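Long-range contacts in 190aa long hypothetical protein (Pyrococcus horikoshii, PDB 2DDZ), which is of unknown function, belongs to the DUF366 family, probably related to class II tRNA synthetases, and assembles as a hexamer: residues Met1-Leu6 against Glu175-Arg180; Gly65-His70 against Asn139-Gly144; Arg118-Ser123 against Ile152-Leu157. All coordinates share one frame; numbering follows the deposited sequence.

Contact 1: Met1-Leu6 against Glu175-Arg180; sequences MNSMEL and EIEKVR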
ATOM      1  N   MET E   1     -12.321  12.895  10.528  1.00 92.46           N
ATOM      2  CA  MET E   1     -12.744  12.033  11.693  1.00 93.86           C
ATOM      3  C   MET E   1     -12.207  12.782  12.882  1.00 96.41           C
ATOM      4  O   MET E   1     -11.699  13.915  12.728  1.00 96.72           O
ATOM      5  CB  MET E   1     -12.027  10.672  11.716  1.00 92.68           C
ATOM      6  CG  MET E   1     -12.799   9.422  11.306  1.00 97.64           C
ATOM      7  SD  MET E   1     -11.617   7.917  11.306  1.00 84.63           S
ATOM      8  CE  MET E   1      -9.867   8.845  11.274  1.00 92.97           C
ATOM      9  N   ASN E   2     -12.213  12.135  14.031  1.00100.96           N
ATOM     10  CA  ASN E   2     -11.792  12.726  15.286  1.00103.97           C
ATOM     11  C   ASN E   2     -10.532  13.613  15.493  1.00103.66           C
ATOM     12  O   ASN E   2     -10.414  14.619  14.812  1.00103.96           O
ATOM     13  CB  ASN E   2     -11.909  11.619  16.330  1.00106.60           C
ATOM     14  CG  ASN E   2     -13.261  10.948  16.272  1.00113.57           C
ATOM     15  OD1 ASN E   2     -14.307  11.610  16.327  1.00120.69           O
ATOM     16  ND2 ASN E   2     -13.255   9.627  16.118  1.00110.19           N
ATOM     17  N   SER E   3      -9.611  13.260  16.402  1.00 99.89           N
ATOM     18  CA  SER E   3      -8.478  14.152  16.691  1.00 94.84           C
ATOM     19  C   SER E   3      -6.967  13.874  16.419  1.00 89.97           C
ATOM     20  O   SER E   3      -6.598  12.941  15.689  1.00 93.22           O
ATOM     21  CB  SER E   3      -8.623  14.628  18.147  1.00 96.63           C
ATOM     22  OG  SER E   3      -9.846  15.325  18.335  1.00 98.06           O
ATOM     23  N   MET E   4      -6.109  14.726  17.016  1.00 79.32           N
ATOM     24  CA  MET E   4      -4.620  14.706  16.913  1.00 67.49           C
ATOM     25  C   MET E   4      -3.978  15.332  18.171  1.00 64.18           C
ATOM     26  O   MET E   4      -4.637  16.093  18.878  1.00 68.27           O
ATOM     27  CB  MET E   4      -4.193  15.508  15.683  1.00 64.38           C
ATOM     28  CG  MET E   4      -2.701  15.615  15.464  1.00 60.09           C
ATOM     29  SD  MET E   4      -2.276  16.539  13.981  1.00 44.18           S
ATOM     30  CE  MET E   4      -0.597  16.617  14.239  1.00 24.61           C
ATOM     31  N   GLU E   5      -2.697  15.040  18.417  1.00 46.39           N
ATOM     32  CA  GLU E   5      -1.953  15.542  19.600  1.00 46.02           C
ATOM     33  C   GLU E   5      -1.041  16.744  19.340  1.00 43.78           C
ATOM     34  O   GLU E   5      -0.357  16.797  18.320  1.00 40.16           O
ATOM     35  CB  GLU E   5      -1.074  14.434  20.183  1.00 45.79           C
ATOM     36  CG  GLU E   5      -1.783  13.384  21.013  1.00 68.68           C
ATOM     37  CD  GLU E   5      -2.063  13.843  22.432  1.00 72.27           C
ATOM     38  OE1 GLU E   5      -1.138  14.362  23.098  1.00 76.10           O
ATOM     39  OE2 GLU E   5      -3.211  13.670  22.886  1.00 77.92           O
ATOM     40  N   LEU E   6      -1.015  17.679  20.288  1.00 38.35           N
ATOM     41  CA  LEU E   6      -0.192  18.877  20.176  1.00 37.88           C
ATOM     42  C   LEU E   6       0.564  19.179  21.468  1.00 42.31           C
ATOM     43  O   LEU E   6       0.016  19.071  22.561  1.00 49.87           O
ATOM     44  CB  LEU E   6      -1.051  20.090  19.814  1.00 36.10           C
ATOM     45  CG  LEU E   6      -0.341  21.452  19.863  1.00 45.23           C
ATOM     46  CD1 LEU E   6       0.811  21.492  18.865  1.00 35.18           C
ATOM     47  CD2 LEU E   6      -1.334  22.545  19.544  1.00 42.14           C
ATOM     48  N   GLU E 175      -5.287  22.361  10.012  1.00 42.85           N
ATOM     49  CA  GLU E 175      -5.041  22.027   8.616  1.00 44.79           C
ATOM     50  C   GLU E 175      -5.067  20.519   8.445  1.00 45.93           C
ATOM     51  O   GLU E 175      -5.744  19.987   7.562  1.00 44.07           O
ATOM     52  CB  GLU E 175      -3.678  22.562   8.174  1.00 42.98           C
ATOM     53  CG  GLU E 175      -3.476  22.577   6.667  1.00 48.66           C
ATOM     54  CD  GLU E 175      -4.504  23.439   5.952  1.00 53.05           C
ATOM     55  OE1 GLU E 175      -4.792  24.555   6.443  1.00 55.35           O
ATOM     56  OE2 GLU E 175      -5.021  23.008   4.896  1.00 49.88           O
ATOM     57  N   ILE E 176      -4.326  19.834   9.307  1.00 41.29           N
ATOM     58  CA  ILE E 176      -4.245  18.387   9.251  1.00 42.00           C
ATOM     59  C   ILE E 176      -5.603  17.726   9.477  1.00 44.37           C
ATOM     60  O   ILE E 176      -5.971  16.804   8.749  1.00 45.50           O
ATOM     61  CB  ILE E 176      -3.223  17.867  10.283  1.00 32.28           C
ATOM     62  CG1 ILE E 176      -1.816  18.235   9.815  1.00 35.20           C
ATOM     63  CG2 ILE E 176      -3.376  16.370  10.465  1.00 34.83           C
ATOM     64  CD1 ILE E 176      -0.741  18.027  10.842  1.00 50.54           C
ATOM     65  N   GLU E 177      -6.351  18.210  10.466  1.00 42.33           N
ATOM     66  CA  GLU E 177      -7.662  17.650  10.765  1.00 44.62           C
ATOM     67  C   GLU E 177      -8.685  17.858   9.649  1.00 40.87           C
ATOM     68  O   GLU E 177      -9.601  17.052   9.501  1.00 45.27           O
ATOM     69  CB  GLU E 177      -8.185  18.200  12.096  1.00 58.47           C
ATOM     70  CG  GLU E 177      -7.324  17.751  13.276  1.00 83.55           C
ATOM     71  CD  GLU E 177      -7.870  18.170  14.628  1.00100.15           C
ATOM     72  OE1 GLU E 177      -8.186  19.368  14.808  1.00106.88           O
ATOM     73  OE2 GLU E 177      -7.973  17.296  15.517  1.00109.77           O
ATOM     74  N   LYS E 178      -8.540  18.936   8.873  1.00 31.72           N
ATOM     75  CA  LYS E 178      -9.447  19.151   7.761  1.00 43.28           C
ATOM     76  C   LYS E 178      -9.008  18.209   6.629  1.00 37.63           C
ATOM     77  O   LYS E 178      -9.839  17.724   5.869  1.00 37.19           O
ATOM     78  CB  LYS E 178      -9.432  20.600   7.268  1.00 48.54           C
ATOM     79  CG  LYS E 178     -10.353  20.844   6.046  1.00 58.74           C
ATOM     80  CD  LYS E 178     -11.839  20.983   6.412  1.00 61.03           C
ATOM     81  CE  LYS E 178     -12.731  21.119   5.166  1.00 71.40           C
ATOM     82  NZ  LYS E 178     -12.093  21.860   4.024  1.00 70.14           N
ATOM     83  N   VAL E 179      -7.705  17.932   6.527  1.00 38.02           N
ATOM     84  CA  VAL E 179      -7.212  17.013   5.499  1.00 29.85           C
ATOM     85  C   VAL E 179      -7.778  15.612   5.732  1.00 26.39           C
ATOM     86  O   VAL E 179      -8.087  14.872   4.782  1.00 33.22           O
ATOM     87  CB  VAL E 179      -5.675  16.860   5.525  1.00 32.15           C
ATOM     88  CG1 VAL E 179      -5.273  15.695   4.617  1.00 32.83           C
ATOM     89  CG2 VAL E 179      -5.002  18.146   5.056  1.00 27.61           C
ATOM     90  N   ARG E 180      -7.901  15.257   7.008  1.00 27.29           N
ATOM     91  CA  ARG E 180      -8.409  13.946   7.410  1.00 37.71           C
ATOM     92  C   ARG E 180      -9.916  13.891   7.245  1.00 40.63           C
ATOM     93  O   ARG E 180     -10.451  12.929   6.713  1.00 46.64           O
ATOM     94  CB  ARG E 180      -8.032  13.637   8.875  1.00 39.85           C
ATOM     95  CG  ARG E 180      -8.244  12.160   9.219  1.00 55.66           C
ATOM     96  CD  ARG E 180      -7.262  11.594  10.254  1.00 72.39           C
ATOM     97  NE  ARG E 180      -6.128  12.469  10.576  1.00 83.17           N
ATOM     98  CZ  ARG E 180      -5.850  12.905  11.806  1.00 82.86           C
ATOM     99  NH1 ARG E 180      -4.803  13.690  12.025  1.00 79.73           N
ATOM    100  NH2 ARG E 180      -6.623  12.557  12.826  1.00 82.84           N
TER
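The N-terminal tail Met1-Met4, leading into strand 5-8, lies against one side of helix 161-184 near its C-terminal end, held by one side-chain-to-backbone hydrogen bond with methionine packing beyond it. Arg180 NH2 donates a hydrogen bond to Ser3 O at 2.9 Å, with an N-H...O angle of 155°. The oxygen sits in the guanidinium plane, while the nitrogen stands well above the plane of the Ser3 carbonyl. Met4 CB comes to the edge of the same guanidinium, near NH1. Bends at chi2 and chi3 of Arg180 fold its chain round to the tail, and Met1 CE rests 3.9 Å from Arg180 CD. Met4 has CG anti to the backbone N (chi1 178°) and stays extended beyond it, which carries its thioether over Ile176, one helical turn before Arg180. The two side chains meet at about a right angle, Met4 CE lying 3.7 Å from Ile176 CD1 and Met4 SD 3.7 Å from Ile176 CG2. Glu177 OE2 lies 3.4 Å from Ser3 CA without bonding to the tail. Met1 packs against Gly34 of a neighbouring subunit and also reaches Leu184 farther along the helix, while Met4 packs on Leu37 of strand 36-45, the parallel neighbour of strand 5-8.

Contact 2: Gly65-His70 against Asn139-Gly144; sequences GDDMVH and NVKTVG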
ATOM      1  N   GLY E  65      21.726  27.811  12.834  1.00 44.66           N
ATOM      2  CA  GLY E  65      21.026  28.992  13.297  1.00 41.03           C
ATOM      3  C   GLY E  65      21.166  28.954  14.799  1.00 47.87           C
ATOM      4  O   GLY E  65      21.340  27.870  15.364  1.00 49.38           O
ATOM      5  N   ASP E  66      21.121  30.106  15.459  1.00 42.69           N
ATOM      6  CA  ASP E  66      21.244  30.107  16.912  1.00 49.61           C
ATOM      7  C   ASP E  66      19.886  30.153  17.594  1.00 43.21           C
ATOM      8  O   ASP E  66      19.757  29.777  18.755  1.00 50.53           O
ATOM      9  CB  ASP E  66      22.101  31.288  17.389  1.00 57.67           C
ATOM     10  CG  ASP E  66      23.572  31.139  17.012  1.00 68.93           C
ATOM     11  OD1 ASP E  66      24.161  30.060  17.266  1.00 61.28           O
ATOM     12  OD2 ASP E  66      24.143  32.110  16.469  1.00 70.87           O
ATOM     13  N   ASP E  67      18.871  30.605  16.866  1.00 37.75           N
ATOM     14  CA  ASP E  67      17.537  30.713  17.431  1.00 40.06           C
ATOM     15  C   ASP E  67      16.473  30.461  16.365  1.00 41.32           C
ATOM     16  O   ASP E  67      16.284  31.272  15.453  1.00 33.13           O
ATOM     17  CB  ASP E  67      17.371  32.102  18.039  1.00 40.70           C
ATOM     18  CG  ASP E  67      16.197  32.185  18.971  1.00 50.89           C
ATOM     19  OD1 ASP E  67      15.976  31.211  19.725  1.00 56.90           O
ATOM     20  OD2 ASP E  67      15.509  33.228  18.962  1.00 55.76           O
ATOM     21  N   MET E  68      15.753  29.351  16.511  1.00 41.26           N
ATOM     22  CA  MET E  68      14.739  28.960  15.531  1.00 41.85           C
ATOM     23  C   MET E  68      13.526  28.309  16.194  1.00 39.99           C
ATOM     24  O   MET E  68      13.643  27.690  17.257  1.00 36.55           O
ATOM     25  CB  MET E  68      15.397  27.970  14.545  1.00 35.74           C
ATOM     26  CG  MET E  68      14.634  27.584  13.269  1.00 51.32           C
ATOM     27  SD  MET E  68      15.542  26.370  12.246  1.00 28.31           S
ATOM     28  CE  MET E  68      16.439  27.396  11.346  1.00 28.52           C
ATOM     29  N   VAL E  69      12.357  28.476  15.577  1.00 41.21           N
ATOM     30  CA  VAL E  69      11.124  27.842  16.046  1.00 43.05           C
ATOM     31  C   VAL E  69      11.028  26.542  15.223  1.00 47.98           C
ATOM     32  O   VAL E  69      10.988  26.583  13.986  1.00 41.80           O
ATOM     33  CB  VAL E  69       9.870  28.714  15.764  1.00 46.80           C
ATOM     34  CG1 VAL E  69       8.605  27.914  16.051  1.00 48.02           C
ATOM     35  CG2 VAL E  69       9.887  29.964  16.639  1.00 46.47           C
ATOM     36  N   HIS E  70      11.004  25.400  15.904  1.00 42.86           N
ATOM     37  CA  HIS E  70      10.951  24.104  15.228  1.00 43.48           C
ATOM     38  C   HIS E  70       9.594  23.424  15.295  1.00 43.97           C
ATOM     39  O   HIS E  70       8.899  23.488  16.320  1.00 37.89           O
ATOM     40  CB  HIS E  70      11.988  23.151  15.841  1.00 45.85           C
ATOM     41  CG  HIS E  70      13.398  23.648  15.756  1.00 50.48           C
ATOM     42  ND1 HIS E  70      14.137  23.601  14.592  1.00 46.23           N
ATOM     43  CD2 HIS E  70      14.203  24.211  16.690  1.00 46.28           C
ATOM     44  CE1 HIS E  70      15.335  24.112  14.812  1.00 52.09           C
ATOM     45  NE2 HIS E  70      15.401  24.490  16.079  1.00 50.36           N
ATOM     46  N   ASN E 139      13.428  30.927  11.297  1.00 45.75           N
ATOM     47  CA  ASN E 139      14.452  31.726  11.974  1.00 45.48           C
ATOM     48  C   ASN E 139      13.778  32.734  12.908  1.00 45.90           C
ATOM     49  O   ASN E 139      12.819  33.403  12.514  1.00 40.75           O
ATOM     50  CB  ASN E 139      15.293  32.533  10.972  1.00 36.93           C
ATOM     51  CG  ASN E 139      16.096  31.666  10.016  1.00 42.96           C
ATOM     52  OD1 ASN E 139      16.883  30.820  10.432  1.00 42.73           O
ATOM     53  ND2 ASN E 139      15.911  31.894   8.718  1.00 40.09           N
ATOM     54  N   VAL E 140      14.261  32.817  14.145  1.00 48.96           N
ATOM     55  CA  VAL E 140      13.752  33.808  15.090  1.00 44.91           C
ATOM     56  C   VAL E 140      14.664  35.021  14.802  1.00 50.03           C
ATOM     57  O   VAL E 140      14.191  36.140  14.592  1.00 48.20           O
ATOM     58  CB  VAL E 140      13.930  33.358  16.549  1.00 48.45           C
ATOM     59  CG1 VAL E 140      13.544  34.495  17.493  1.00 39.11           C
ATOM     60  CG2 VAL E 140      13.058  32.136  16.822  1.00 40.92           C
ATOM     61  N   LYS E 141      15.970  34.743  14.775  1.00 46.20           N
ATOM     62  CA  LYS E 141      17.014  35.710  14.475  1.00 47.09           C
ATOM     63  C   LYS E 141      17.780  35.130  13.269  1.00 54.39           C
ATOM     64  O   LYS E 141      17.590  33.954  12.906  1.00 42.47           O
ATOM     65  CB  LYS E 141      18.014  35.849  15.636  1.00 54.73           C
ATOM     66  CG  LYS E 141      17.418  36.052  17.028  1.00 57.31           C
ATOM     67  CD  LYS E 141      18.510  35.979  18.119  1.00 59.74           C
ATOM     68  CE  LYS E 141      17.922  35.866  19.530  1.00 49.54           C
ATOM     69  NZ  LYS E 141      16.943  36.951  19.822  1.00 60.38           N
ATOM     70  N   THR E 142      18.640  35.931  12.642  1.00 48.65           N
ATOM     71  CA  THR E 142      19.424  35.429  11.519  1.00 56.63           C
ATOM     72  C   THR E 142      20.871  35.296  11.978  1.00 54.82           C
ATOM     73  O   THR E 142      21.791  35.228  11.168  1.00 61.67           O
ATOM     74  CB  THR E 142      19.352  36.379  10.315  1.00 61.41           C
ATOM     75  OG1 THR E 142      19.973  37.629  10.653  1.00 65.12           O
ATOM     76  CG2 THR E 142      17.895  36.617   9.901  1.00 55.56           C
ATOM     77  N   VAL E 143      21.052  35.266  13.293  1.00 49.15           N
ATOM     78  CA  VAL E 143      22.383  35.105  13.877  1.00 49.55           C
ATOM     79  C   VAL E 143      22.727  33.618  13.821  1.00 46.39           C
ATOM     80  O   VAL E 143      21.848  32.766  13.955  1.00 55.90           O
ATOM     81  CB  VAL E 143      22.425  35.579  15.375  1.00 56.59           C
ATOM     82  CG1 VAL E 143      23.749  35.170  16.028  1.00 56.16           C
ATOM     83  CG2 VAL E 143      22.274  37.099  15.457  1.00 47.48           C
ATOM     84  N   GLY E 144      24.002  33.312  13.623  1.00 52.01           N
ATOM     85  CA  GLY E 144      24.426  31.923  13.562  1.00 53.68           C
ATOM     86  C   GLY E 144      24.125  31.244  12.234  1.00 55.42           C
ATOM     87  O   GLY E 144      24.611  30.142  11.968  1.00 46.31           O
TER
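Two backbone hydrogen bonds tie Gly65-His70 to Asn139-Gly144: Val140 N to Asp67 O at 2.9 Å and Asp66 N to Val143 O at 3.1 Å. They lie where antiparallel strands 68-75 and 131-139 of the mixed sheet run out into loops, and Met68 and Asn139 form a non-hydrogen-bonded antiparallel pair with CA atoms 4.5 Å apart. Lys141 lays its aliphatic chain alongside Asp67, its CD 4.0 Å from Asp67 CB. The ammonium goes on to a salt bridge with Glu155, while Asp67, whose carboxylate position is less certain, faces Arg41 of strand 36-45. With a leucine in place of Lys141, Glu155 would probably be left without its charged mate. Gly144 has a positive phi of 78°, and its CA faces the Asp66 carboxylate so closely that a side chain there would collide with it. Val69 and Val140 meet at about a right angle through their CG2 methyls, 3.8 Å apart, with Met165 of helix 161-184 against Val69. On the face shared by Met68 and Asn139, a bend at chi3 (-88°) brings Met68 CE to 3.6 Å from Asn139 OD1.

Contact 3: Arg118-Ser123 against Ile152-Leu157; sequences RKLSIS and IGLEEL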
ATOM      1  N   ARG E 118      14.069  37.336   0.852  1.00 40.08           N
ATOM      2  CA  ARG E 118      14.909  36.706   1.874  1.00 42.95           C
ATOM      3  C   ARG E 118      14.249  35.451   2.480  1.00 42.97           C
ATOM      4  O   ARG E 118      13.048  35.451   2.786  1.00 40.37           O
ATOM      5  CB  ARG E 118      15.208  37.745   2.955  1.00 47.92           C
ATOM      6  CG  ARG E 118      15.881  38.995   2.385  1.00 55.04           C
ATOM      7  CD  ARG E 118      15.883  40.147   3.372  1.00 54.94           C
ATOM      8  NE  ARG E 118      16.699  39.858   4.550  1.00 51.01           N
ATOM      9  CZ  ARG E 118      16.601  40.519   5.701  1.00 49.03           C
ATOM     10  NH1 ARG E 118      15.725  41.508   5.824  1.00 40.74           N
ATOM     11  NH2 ARG E 118      17.374  40.189   6.728  1.00 46.87           N
ATOM     12  N   LYS E 119      15.031  34.387   2.658  1.00 42.93           N
ATOM     13  CA  LYS E 119      14.500  33.129   3.188  1.00 44.95           C
ATOM     14  C   LYS E 119      14.319  33.104   4.699  1.00 51.54           C
ATOM     15  O   LYS E 119      15.264  33.305   5.461  1.00 47.77           O
ATOM     16  CB  LYS E 119      15.383  31.946   2.762  1.00 46.42           C
ATOM     17  CG  LYS E 119      14.696  30.578   2.906  1.00 44.26           C
ATOM     18  CD  LYS E 119      15.446  29.462   2.174  1.00 48.52           C
ATOM     19  CE  LYS E 119      16.824  29.202   2.784  1.00 52.89           C
ATOM     20  NZ  LYS E 119      16.744  28.807   4.221  1.00 56.21           N
ATOM     21  N   LEU E 120      13.090  32.825   5.119  1.00 49.74           N
ATOM     22  CA  LEU E 120      12.727  32.763   6.529  1.00 42.17           C
ATOM     23  C   LEU E 120      12.795  31.367   7.137  1.00 43.08           C
ATOM     24  O   LEU E 120      13.065  31.214   8.331  1.00 42.61           O
ATOM     25  CB  LEU E 120      11.294  33.285   6.699  1.00 43.58           C
ATOM     26  CG  LEU E 120      10.578  33.116   8.047  1.00 41.25           C
ATOM     27  CD1 LEU E 120      11.172  34.083   9.075  1.00 34.72           C
ATOM     28  CD2 LEU E 120       9.077  33.398   7.862  1.00 35.69           C
ATOM     29  N   SER E 121      12.579  30.349   6.306  1.00 44.71           N
ATOM     30  CA  SER E 121      12.508  28.969   6.791  1.00 44.62           C
ATOM     31  C   SER E 121      13.401  27.897   6.176  1.00 36.73           C
ATOM     32  O   SER E 121      14.159  28.137   5.247  1.00 43.25           O
ATOM     33  CB  SER E 121      11.067  28.486   6.628  1.00 46.09           C
ATOM     34  OG  SER E 121      10.744  28.396   5.240  1.00 35.23           O
ATOM     35  N   ILE E 122      13.284  26.706   6.749  1.00 37.05           N
ATOM     36  CA  ILE E 122      13.945  25.492   6.283  1.00 31.14           C
ATOM     37  C   ILE E 122      12.913  24.409   6.573  1.00 37.96           C
ATOM     38  O   ILE E 122      12.089  24.540   7.495  1.00 32.51           O
ATOM     39  CB  ILE E 122      15.266  25.151   7.013  1.00 40.15           C
ATOM     40  CG1 ILE E 122      15.013  24.896   8.500  1.00 33.78           C
ATOM     41  CG2 ILE E 122      16.309  26.246   6.730  1.00 30.31           C
ATOM     42  CD1 ILE E 122      16.181  24.213   9.192  1.00 33.66           C
ATOM     43  N   SER E 123      12.929  23.349   5.780  1.00 34.54           N
ATOM     44  CA  SER E 123      11.951  22.292   5.967  1.00 31.01           C
ATOM     45  C   SER E 123      12.365  21.036   5.237  1.00 27.95           C
ATOM     46  O   SER E 123      13.182  21.074   4.322  1.00 33.67           O
ATOM     47  CB  SER E 123      10.581  22.762   5.441  1.00 25.82           C
ATOM     48  OG  SER E 123       9.559  21.803   5.671  1.00 29.10           O
ATOM     49  N   ILE E 152      16.004  35.977   6.821  1.00 51.48           N
ATOM     50  CA  ILE E 152      15.224  36.928   7.590  1.00 48.46           C
ATOM     51  C   ILE E 152      14.609  36.155   8.763  1.00 50.88           C
ATOM     52  O   ILE E 152      14.276  34.975   8.622  1.00 48.92           O
ATOM     53  CB  ILE E 152      14.142  37.580   6.666  1.00 49.52           C
ATOM     54  CG1 ILE E 152      13.521  38.806   7.333  1.00 36.77           C
ATOM     55  CG2 ILE E 152      13.057  36.573   6.320  1.00 35.70           C
ATOM     56  CD1 ILE E 152      12.590  38.452   8.444  1.00 64.73           C
ATOM     57  N   GLY E 153      14.500  36.808   9.922  1.00 51.82           N
ATOM     58  CA  GLY E 153      13.944  36.170  11.109  1.00 46.79           C
ATOM     59  C   GLY E 153      12.610  36.759  11.548  1.00 54.98           C
ATOM     60  O   GLY E 153      12.171  37.777  11.015  1.00 53.65           O
ATOM     61  N   LEU E 154      11.960  36.130  12.528  1.00 50.18           N
ATOM     62  CA  LEU E 154      10.668  36.605  13.008  1.00 51.65           C
ATOM     63  C   LEU E 154      10.778  37.951  13.722  1.00 53.49           C
ATOM     64  O   LEU E 154       9.892  38.798  13.612  1.00 49.70           O
ATOM     65  CB  LEU E 154      10.030  35.565  13.937  1.00 44.98           C
ATOM     66  CG  LEU E 154       9.542  34.252  13.312  1.00 47.45           C
ATOM     67  CD1 LEU E 154       9.117  33.313  14.424  1.00 44.28           C
ATOM     68  CD2 LEU E 154       8.386  34.515  12.356  1.00 39.32           C
ATOM     69  N   GLU E 155      11.868  38.149  14.455  1.00 45.40           N
ATOM     70  CA  GLU E 155      12.074  39.408  15.169  1.00 57.50           C
ATOM     71  C   GLU E 155      12.056  40.604  14.219  1.00 53.61           C
ATOM     72  O   GLU E 155      11.274  41.530  14.409  1.00 50.92           O
ATOM     73  CB  GLU E 155      13.391  39.350  15.948  1.00 54.43           C
ATOM     74  CG  GLU E 155      13.241  38.667  17.303  1.00 65.60           C
ATOM     75  CD  GLU E 155      14.563  38.448  17.989  1.00 69.45           C
ATOM     76  OE1 GLU E 155      15.509  39.203  17.670  1.00 76.66           O
ATOM     77  OE2 GLU E 155      14.648  37.534  18.845  1.00 60.69           O
ATOM     78  N   GLU E 156      12.903  40.574  13.192  1.00 53.58           N
ATOM     79  CA  GLU E 156      12.951  41.660  12.218  1.00 50.05           C
ATOM     80  C   GLU E 156      11.564  41.939  11.618  1.00 55.23           C
ATOM     81  O   GLU E 156      11.288  43.048  11.169  1.00 48.46           O
ATOM     82  CB  GLU E 156      13.937  41.324  11.093  1.00 56.69           C
ATOM     83  CG  GLU E 156      14.099  42.452  10.079  1.00 57.54           C
ATOM     84  CD  GLU E 156      15.160  42.179   9.027  1.00 62.56           C
ATOM     85  OE1 GLU E 156      15.925  41.198   9.173  1.00 57.43           O
ATOM     86  OE2 GLU E 156      15.232  42.962   8.055  1.00 56.89           O
ATOM     87  N   LEU E 157      10.697  40.930  11.605  1.00 51.99           N
ATOM     88  CA  LEU E 157       9.353  41.112  11.064  1.00 56.67           C
ATOM     89  C   LEU E 157       8.416  41.643  12.151  1.00 55.58           C
ATOM     90  O   LEU E 157       7.237  41.906  11.900  1.00 53.55           O
ATOM     91  CB  LEU E 157       8.804  39.788  10.516  1.00 61.75           C
ATOM     92  CG  LEU E 157       9.533  39.106   9.353  1.00 62.51           C
ATOM     93  CD1 LEU E 157       8.851  37.779   9.074  1.00 68.79           C
ATOM     94  CD2 LEU E 157       9.529  39.984   8.102  1.00 51.34           C
TER
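Ile152 meets both Arg118 and Leu120, opening the loop Ile152-Leu157 against the start of strand 118-128. Its N donates to Lys119 O at 3.1 Å, reaching that oxygen from well above the carbonyl plane. The side chain fits between its two partners: CG1, anti to the backbone N (chi1 -167°), lies over one face of the Arg118 guanidinium, 3.8 Å above its plane and offset toward the rim, while CG2 touches Leu120 CB at 3.8 Å. Ile152 O in turn receives a CA-H...O contact from Leu120 CA, 3.4 Å away. Gly153 carries the chain past Leu120 CD1. The same methyl then comes within loose apolar reach of Leu154 CD2, at 4.3 Å. Glu156, its chain fully extended, stretches back to the arginine and is gripped end-on in a two-pronged salt bridge. Arg118 NH1 to Glu156 OE2 is short and nearly straight, 2.7 Å and 169°, with OE2 in the guanidinium plane; Arg118 NH2 to Glu156 OE1 is longer, 3.0 Å, and arrives on the syn side. The two flat groups are turned 49° from each other, and Arg118 NH2 also bonds Ala151 O, which further fixes the guanidinium. Leu157 CD1 comes loosely near Leu120 CD1, and the Leu157 side chain packs on Val115 of strand 112-115. Leu120 also packs on Leu99 of helix 81-100 and on Ile113, while its backbone bonds to Asn139 of strand 131-139.

Overall arrangement
Contacts 2 and 3 are neighbours, their centres about 8 Å apart, whereas contact 1 lies on the opposite side of the chain's centre, its own centre about 28 and 27 Å from theirs. All three reach the same mixed sheet. Contact 1 closes nearly the whole chain, joining its first residues to helix 161-184 beside subunit interfaces, and relies on one arginine bond and methionine packing. Contact 2 is the most buried and uses backbone bonds at the strand ends. Contact 3, partly buried, adds a salt bridge on its more exposed side to an apolar interior. Contacts 2 and 3 interlock along the chain and join directly, through Lys141 with Glu155 and Asn139 O with Leu154 N.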